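Local coordinates for protein sulfhydryl oxidase 1 (Homo sapiens, PDB 3LLK) that uses FAD to oxidise protein thiols to disulfides, passing the electrons to molecular oxygen and so forming hydrogen peroxide, at residues A[106-118]-A[205-217]. Sequence-based numbering, arbitrary orientation.
Sequences IGCQGSEPHFRGF and GAPSEDPQFPKVQ. With FAD (flavin-adenine dinucleotide), chain D.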
loop_
_atom_site.group_PDB
_atom_site.type_symbol
_atom_site.label_atom_id
_atom_site.label_comp_id
_atom_site.label_asym_id
_atom_site.label_seq_id
_atom_site.Cartn_x
_atom_site.Cartn_y
_atom_site.Cartn_z
ATOM N N ILE A 106 -2.347 14.322 -1.521
ATOM C CA ILE A 106 -3.530 14.992 -2.026
ATOM C C ILE A 106 -4.726 14.300 -1.398
ATOM O O ILE A 106 -5.449 14.899 -0.602
ATOM C CB ILE A 106 -3.619 14.949 -3.569
ATOM C CG1 ILE A 106 -2.418 15.677 -4.179
ATOM C CG2 ILE A 106 -4.904 15.629 -4.028
ATOM C CD1 ILE A 106 -2.477 15.812 -5.702
ATOM N N GLY A 107 -4.927 13.030 -1.731
ATOM C CA GLY A 107 -6.039 12.297 -1.158
ATOM C C GLY A 107 -5.685 11.797 0.233
ATOM O O GLY A 107 -6.537 11.285 0.959
ATOM N N CYS A 108 -4.419 11.953 0.604
ATOM C CA CYS A 108 -3.937 11.515 1.911
ATOM C C CYS A 108 -3.455 12.679 2.783
ATOM O O CYS A 108 -2.740 12.491 3.771
ATOM C CB CYS A 108 -2.814 10.502 1.717
ATOM S SG CYS A 108 -3.391 8.809 1.368
ATOM N N GLN A 109 -3.872 13.881 2.410
ATOM C CA GLN A 109 -3.508 15.103 3.119
ATOM C C GLN A 109 -4.190 15.200 4.485
ATOM O O GLN A 109 -5.407 15.245 4.565
ATOM C CB GLN A 109 -3.910 16.302 2.251
ATOM C CG GLN A 109 -3.703 17.664 2.881
ATOM C CD GLN A 109 -2.249 17.980 3.089
ATOM O OE1 GLN A 109 -1.624 17.491 4.031
ATOM N NE2 GLN A 109 -1.686 18.795 2.194
ATOM N N GLY A 110 -3.412 15.225 5.562
ATOM C CA GLY A 110 -4.013 15.343 6.881
ATOM C C GLY A 110 -4.382 16.795 7.166
ATOM O O GLY A 110 -3.758 17.698 6.611
ATOM N N SER A 111 -5.392 17.029 8.007
ATOM C CA SER A 111 -5.793 18.399 8.345
ATOM C C SER A 111 -4.672 19.039 9.165
ATOM O O SER A 111 -4.631 20.251 9.358
ATOM C CB SER A 111 -7.110 18.412 9.136
ATOM O OG SER A 111 -6.994 17.733 10.378
ATOM N N GLU A 112 -3.774 18.191 9.654
ATOM C CA GLU A 112 -2.604 18.604 10.416
ATOM C C GLU A 112 -1.482 17.646 10.011
ATOM O O GLU A 112 -1.725 16.469 9.742
ATOM C CB GLU A 112 -2.854 18.517 11.922
ATOM C CG GLU A 112 -3.767 19.600 12.471
ATOM C CD GLU A 112 -3.849 19.581 13.989
ATOM O OE1 GLU A 112 -2.836 19.904 14.655
ATOM O OE2 GLU A 112 -4.930 19.238 14.518
ATOM N N PRO A 113 -0.238 18.145 9.958
ATOM C CA PRO A 113 0.947 17.369 9.583
ATOM C C PRO A 113 1.070 15.972 10.191
ATOM O O PRO A 113 1.470 15.031 9.503
ATOM C CB PRO A 113 2.095 18.286 9.998
ATOM C CG PRO A 113 1.523 19.653 9.707
ATOM C CD PRO A 113 0.132 19.535 10.291
ATOM N N HIS A 114 0.738 15.828 11.469
ATOM C CA HIS A 114 0.848 14.527 12.112
ATOM C C HIS A 114 -0.297 13.558 11.775
ATOM O O HIS A 114 -0.232 12.380 12.120
ATOM C CB HIS A 114 0.961 14.690 13.635
ATOM C CG HIS A 114 -0.148 15.485 14.248
ATOM N ND1 HIS A 114 -0.162 16.862 14.254
ATOM C CD2 HIS A 114 -1.293 15.096 14.858
ATOM C CE1 HIS A 114 -1.266 17.288 14.842
ATOM N NE2 HIS A 114 -1.970 16.236 15.218
ATOM N N PHE A 115 -1.337 14.050 11.110
ATOM C CA PHE A 115 -2.469 13.198 10.738
ATOM C C PHE A 115 -2.280 12.631 9.334
ATOM O O PHE A 115 -1.673 13.269 8.466
ATOM C CB PHE A 115 -3.789 13.981 10.747
ATOM C CG PHE A 115 -4.307 14.317 12.120
ATOM C CD1 PHE A 115 -4.878 15.564 12.367
ATOM C CD2 PHE A 115 -4.248 13.389 13.157
ATOM C CE1 PHE A 115 -5.385 15.884 13.630
ATOM C CE2 PHE A 115 -4.752 13.700 14.419
ATOM C CZ PHE A 115 -5.319 14.949 14.656
ATOM N N ARG A 116 -2.802 11.426 9.128
ATOM C CA ARG A 116 -2.757 10.775 7.832
ATOM C C ARG A 116 -1.365 10.756 7.209
ATOM O O ARG A 116 -0.396 10.338 7.836
ATOM C CB ARG A 116 -3.758 11.485 6.912
ATOM C CG ARG A 116 -5.115 11.726 7.594
ATOM C CD ARG A 116 -6.157 12.304 6.651
ATOM N NE ARG A 116 -6.691 11.282 5.752
ATOM C CZ ARG A 116 -6.989 11.483 4.472
ATOM N NH1 ARG A 116 -6.804 12.682 3.929
ATOM N NH2 ARG A 116 -7.467 10.485 3.734
ATOM N N GLY A 117 -1.266 11.187 5.959
ATOM C CA GLY A 117 0.030 11.194 5.310
ATOM C C GLY A 117 0.490 9.841 4.792
ATOM O O GLY A 117 -0.286 9.088 4.211
ATOM N N PHE A 118 1.760 9.524 5.017
ATOM C CA PHE A 118 2.324 8.279 4.528
ATOM C C PHE A 118 1.499 7.027 4.835
ATOM O O PHE A 118 1.263 6.227 3.944
ATOM C CB PHE A 118 3.754 8.084 5.057
ATOM C CG PHE A 118 4.382 6.789 4.625
ATOM C CD1 PHE A 118 4.625 6.534 3.271
ATOM C CD2 PHE A 118 4.699 5.810 5.560
ATOM C CE1 PHE A 118 5.172 5.322 2.859
ATOM C CE2 PHE A 118 5.245 4.590 5.160
ATOM C CZ PHE A 118 5.483 4.345 3.806
ATOM N N GLY A 205 -12.994 7.399 16.072
ATOM C CA GLY A 205 -13.193 8.340 17.164
ATOM C C GLY A 205 -12.093 8.397 18.205
ATOM O O GLY A 205 -12.289 8.947 19.290
ATOM N N ALA A 206 -10.928 7.849 17.885
ATOM C CA ALA A 206 -9.819 7.857 18.831
ATOM C C ALA A 206 -9.146 9.226 18.883
ATOM O O ALA A 206 -9.254 10.025 17.944
ATOM C CB ALA A 206 -8.804 6.804 18.450
ATOM N N PRO A 207 -8.444 9.521 19.988
ATOM C CA PRO A 207 -7.759 10.809 20.120
ATOM C C PRO A 207 -6.811 11.094 18.950
ATOM O O PRO A 207 -6.523 12.252 18.653
ATOM C CB PRO A 207 -7.025 10.665 21.448
ATOM C CG PRO A 207 -8.009 9.851 22.259
ATOM C CD PRO A 207 -8.432 8.784 21.268
ATOM N N SER A 208 -6.353 10.039 18.279
ATOM C CA SER A 208 -5.431 10.167 17.146
ATOM C C SER A 208 -6.112 10.280 15.779
ATOM O O SER A 208 -5.447 10.354 14.746
ATOM C CB SER A 208 -4.486 8.968 17.118
ATOM O OG SER A 208 -5.208 7.762 16.917
ATOM N N GLU A 209 -7.437 10.300 15.777
ATOM C CA GLU A 209 -8.208 10.392 14.542
ATOM C C GLU A 209 -8.234 11.814 13.978
ATOM O O GLU A 209 -8.500 12.771 14.701
ATOM C CB GLU A 209 -9.637 9.923 14.815
ATOM C CG GLU A 209 -10.565 9.926 13.619
ATOM C CD GLU A 209 -11.977 9.535 14.016
ATOM O OE1 GLU A 209 -12.621 10.314 14.759
ATOM O OE2 GLU A 209 -12.435 8.445 13.605
ATOM N N ASP A 210 -7.945 11.953 12.690
ATOM C CA ASP A 210 -7.984 13.265 12.045
ATOM C C ASP A 210 -9.460 13.685 12.060
ATOM O O ASP A 210 -10.300 13.042 11.434
ATOM C CB ASP A 210 -7.467 13.156 10.602
ATOM C CG ASP A 210 -7.254 14.515 9.945
ATOM O OD1 ASP A 210 -6.372 14.610 9.064
ATOM O OD2 ASP A 210 -7.965 15.478 10.299
ATOM N N PRO A 211 -9.794 14.766 12.784
ATOM C CA PRO A 211 -11.187 15.225 12.853
ATOM C C PRO A 211 -11.854 15.425 11.499
ATOM O O PRO A 211 -13.063 15.209 11.349
ATOM C CB PRO A 211 -11.079 16.530 13.635
ATOM C CG PRO A 211 -9.906 16.282 14.545
ATOM C CD PRO A 211 -8.918 15.636 13.592
ATOM N N GLN A 212 -11.067 15.819 10.506
ATOM C CA GLN A 212 -11.605 16.070 9.178
ATOM C C GLN A 212 -11.822 14.808 8.351
ATOM O O GLN A 212 -12.435 14.856 7.290
ATOM C CB GLN A 212 -10.685 17.041 8.432
ATOM C CG GLN A 212 -11.387 18.292 7.914
ATOM C CD GLN A 212 -12.383 18.867 8.913
ATOM O OE1 GLN A 212 -12.042 19.152 10.062
ATOM N NE2 GLN A 212 -13.621 19.037 8.474
ATOM N N PHE A 213 -11.325 13.678 8.841
ATOM C CA PHE A 213 -11.473 12.408 8.133
ATOM C C PHE A 213 -11.789 11.283 9.118
ATOM O O PHE A 213 -10.953 10.422 9.389
ATOM C CB PHE A 213 -10.184 12.106 7.369
ATOM C CG PHE A 213 -9.886 13.102 6.286
ATOM C CD1 PHE A 213 -10.463 12.970 5.022
ATOM C CD2 PHE A 213 -9.074 14.201 6.542
ATOM C CE1 PHE A 213 -10.238 13.918 4.029
ATOM C CE2 PHE A 213 -8.841 15.161 5.551
ATOM C CZ PHE A 213 -9.429 15.015 4.291
ATOM N N PRO A 214 -13.013 11.284 9.670
ATOM C CA PRO A 214 -13.469 10.276 10.636
ATOM C C PRO A 214 -13.407 8.864 10.071
ATOM O O PRO A 214 -13.704 8.649 8.898
ATOM C CB PRO A 214 -14.910 10.695 10.925
ATOM C CG PRO A 214 -14.922 12.158 10.626
ATOM C CD PRO A 214 -14.085 12.256 9.389
ATOM N N LYS A 215 -13.033 7.906 10.912
ATOM C CA LYS A 215 -12.954 6.513 10.493
ATOM C C LYS A 215 -14.357 5.939 10.304
ATOM O O LYS A 215 -15.264 6.223 11.086
ATOM C CB LYS A 215 -12.218 5.685 11.549
ATOM C CG LYS A 215 -10.773 6.082 11.778
ATOM C CD LYS A 215 -9.947 5.893 10.518
ATOM C CE LYS A 215 -8.481 6.157 10.778
ATOM N NZ LYS A 215 -7.670 5.978 9.543
ATOM N N VAL A 216 -14.541 5.148 9.253
ATOM C CA VAL A 216 -15.828 4.508 8.995
ATOM C C VAL A 216 -15.567 3.149 8.359
ATOM O O VAL A 216 -14.446 2.863 7.927
ATOM C CB VAL A 216 -16.704 5.319 8.017
ATOM C CG1 VAL A 216 -16.796 6.769 8.468
ATOM C CG2 VAL A 216 -16.143 5.215 6.608
ATOM N N GLN A 217 -16.595 2.310 8.321
ATOM C CA GLN A 217 -16.484 1.007 7.686
ATOM C C GLN A 217 -16.604 1.346 6.205
ATOM O O GLN A 217 -17.678 1.711 5.709
ATOM C CB GLN A 217 -17.603 0.091 8.172
ATOM C CG GLN A 217 -17.400 -0.307 9.633
ATOM C CD GLN A 217 -16.084 -1.045 9.852
ATOM O OE1 GLN A 217 -15.980 -2.245 9.593
ATOM N NE2 GLN A 217 -15.066 -0.321 10.314
HETATM P PA FAD D . -6.440 5.287 6.048
HETATM O O1A FAD D . -4.972 5.520 5.953
HETATM O O2A FAD D . -7.048 4.291 6.971
HETATM O O5B FAD D . -7.043 5.002 4.628
HETATM C C5B FAD D . -6.463 5.391 3.380
HETATM C C4B FAD D . -7.678 5.572 2.508
HETATM O O4B FAD D . -7.919 4.262 1.925
HETATM C C3B FAD D . -9.003 6.288 2.849
HETATM O O3B FAD D . -8.986 7.712 2.762
HETATM C C2B FAD D . -9.913 5.571 1.959
HETATM O O2B FAD D . -10.045 6.106 0.678
HETATM C C1B FAD D . -9.342 4.151 1.822
HETATM N N9A FAD D . -9.801 3.116 2.695
HETATM C C8A FAD D . -10.337 3.129 4.010
HETATM N N7A FAD D . -10.692 1.986 4.496
HETATM C C5A FAD D . -10.396 1.124 3.448
HETATM C C6A FAD D . -10.599 -0.265 3.342
HETATM N N6A FAD D . -11.172 -1.002 4.303
HETATM N N1A FAD D . -10.249 -0.927 2.181
HETATM C C2A FAD D . -9.770 -0.287 1.079
HETATM N N3A FAD D . -9.567 1.098 1.174
HETATM C C4A FAD D . -9.901 1.755 2.400
HETATM N N1 FAD D . -2.458 3.493 13.311
HETATM C C2 FAD D . -2.652 3.469 14.676
HETATM O O2 FAD D . -2.799 4.566 15.237
HETATM N N3 FAD D . -2.666 2.164 15.153
HETATM C C4 FAD D . -2.510 0.959 14.425
HETATM O O4 FAD D . -2.504 -0.161 15.035
HETATM C C4X FAD D . -2.318 1.093 13.064
HETATM N N5 FAD D . -2.044 -0.055 12.253
HETATM C C5X FAD D . -1.722 0.012 10.871
HETATM C C6 FAD D . -1.357 -1.177 10.211
HETATM C C7 FAD D . -1.060 -1.106 8.821
HETATM C C7M FAD D . -0.671 -2.435 8.174
HETATM C C8 FAD D . -1.128 0.128 8.108
HETATM C C8M FAD D . -0.887 0.403 6.637
HETATM C C9 FAD D . -1.458 1.291 8.804
HETATM C C9A FAD D . -1.725 1.334 10.198
HETATM N N10 FAD D . -2.109 2.425 11.132
HETATM C C10 FAD D . -2.295 2.402 12.489
HETATM C "C1'" FAD D . -2.440 3.668 10.509
HETATM C "C2'" FAD D . -3.863 3.915 10.109
HETATM O "O2'" FAD D . -4.466 2.700 9.596
HETATM C "C3'" FAD D . -4.141 5.002 9.117
HETATM O "O3'" FAD D . -3.366 4.798 7.942
HETATM C "C4'" FAD D . -4.075 6.459 9.544
HETATM O "O4'" FAD D . -4.669 6.639 10.864
HETATM C "C5'" FAD D . -4.564 7.479 8.608
HETATM O "O5'" FAD D . -5.971 7.269 8.466
HETATM P P FAD D . -6.848 7.855 7.326
HETATM O O1P FAD D . -8.087 8.215 8.018
HETATM O O2P FAD D . -6.186 8.962 6.589
HETATM O O3P FAD D . -7.161 6.695 6.254
#
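The guanidinium of R116 is stacked face to face with the F213 ring, a cation-pi pair with planes 17° apart and CZ of R116 3.8 Å from the ring centroid. R116 NH1 sits over the middle of that ring and bonds to the carbonyl O of Q109 (3.0 Å), while NH1 and NH2 both make weak hydrogen bonds to the carbonyl O of G107. A bend at chi3 (76°) turns NE toward the FAD pyrophosphate, where it donates to O2P in a very short bond (2.5 Å). The stacked arginine thus ties loop 106-118 to the cofactor. D210 links the loops a second time: OD1 accepts S111 N through its syn lone pair (2.8 Å, 165°), and OD2 receives a very short bond from S111 OG. OD2 also takes Q212 N from above the carboxylate plane, forming an Asx turn that steadies the acid. D210 CA lies 3.7 Å from the F115 ring centroid in a CH-pi contact, and F115 CE1 touches P211 CD. The two irregular loops flank the FAD pyrophosphate at the surface, R116 from one and K215 from the other: 106-118 leads into helix 118-134, anchored by the C108-C120 disulfide, and 205-217 follows helix 185-203.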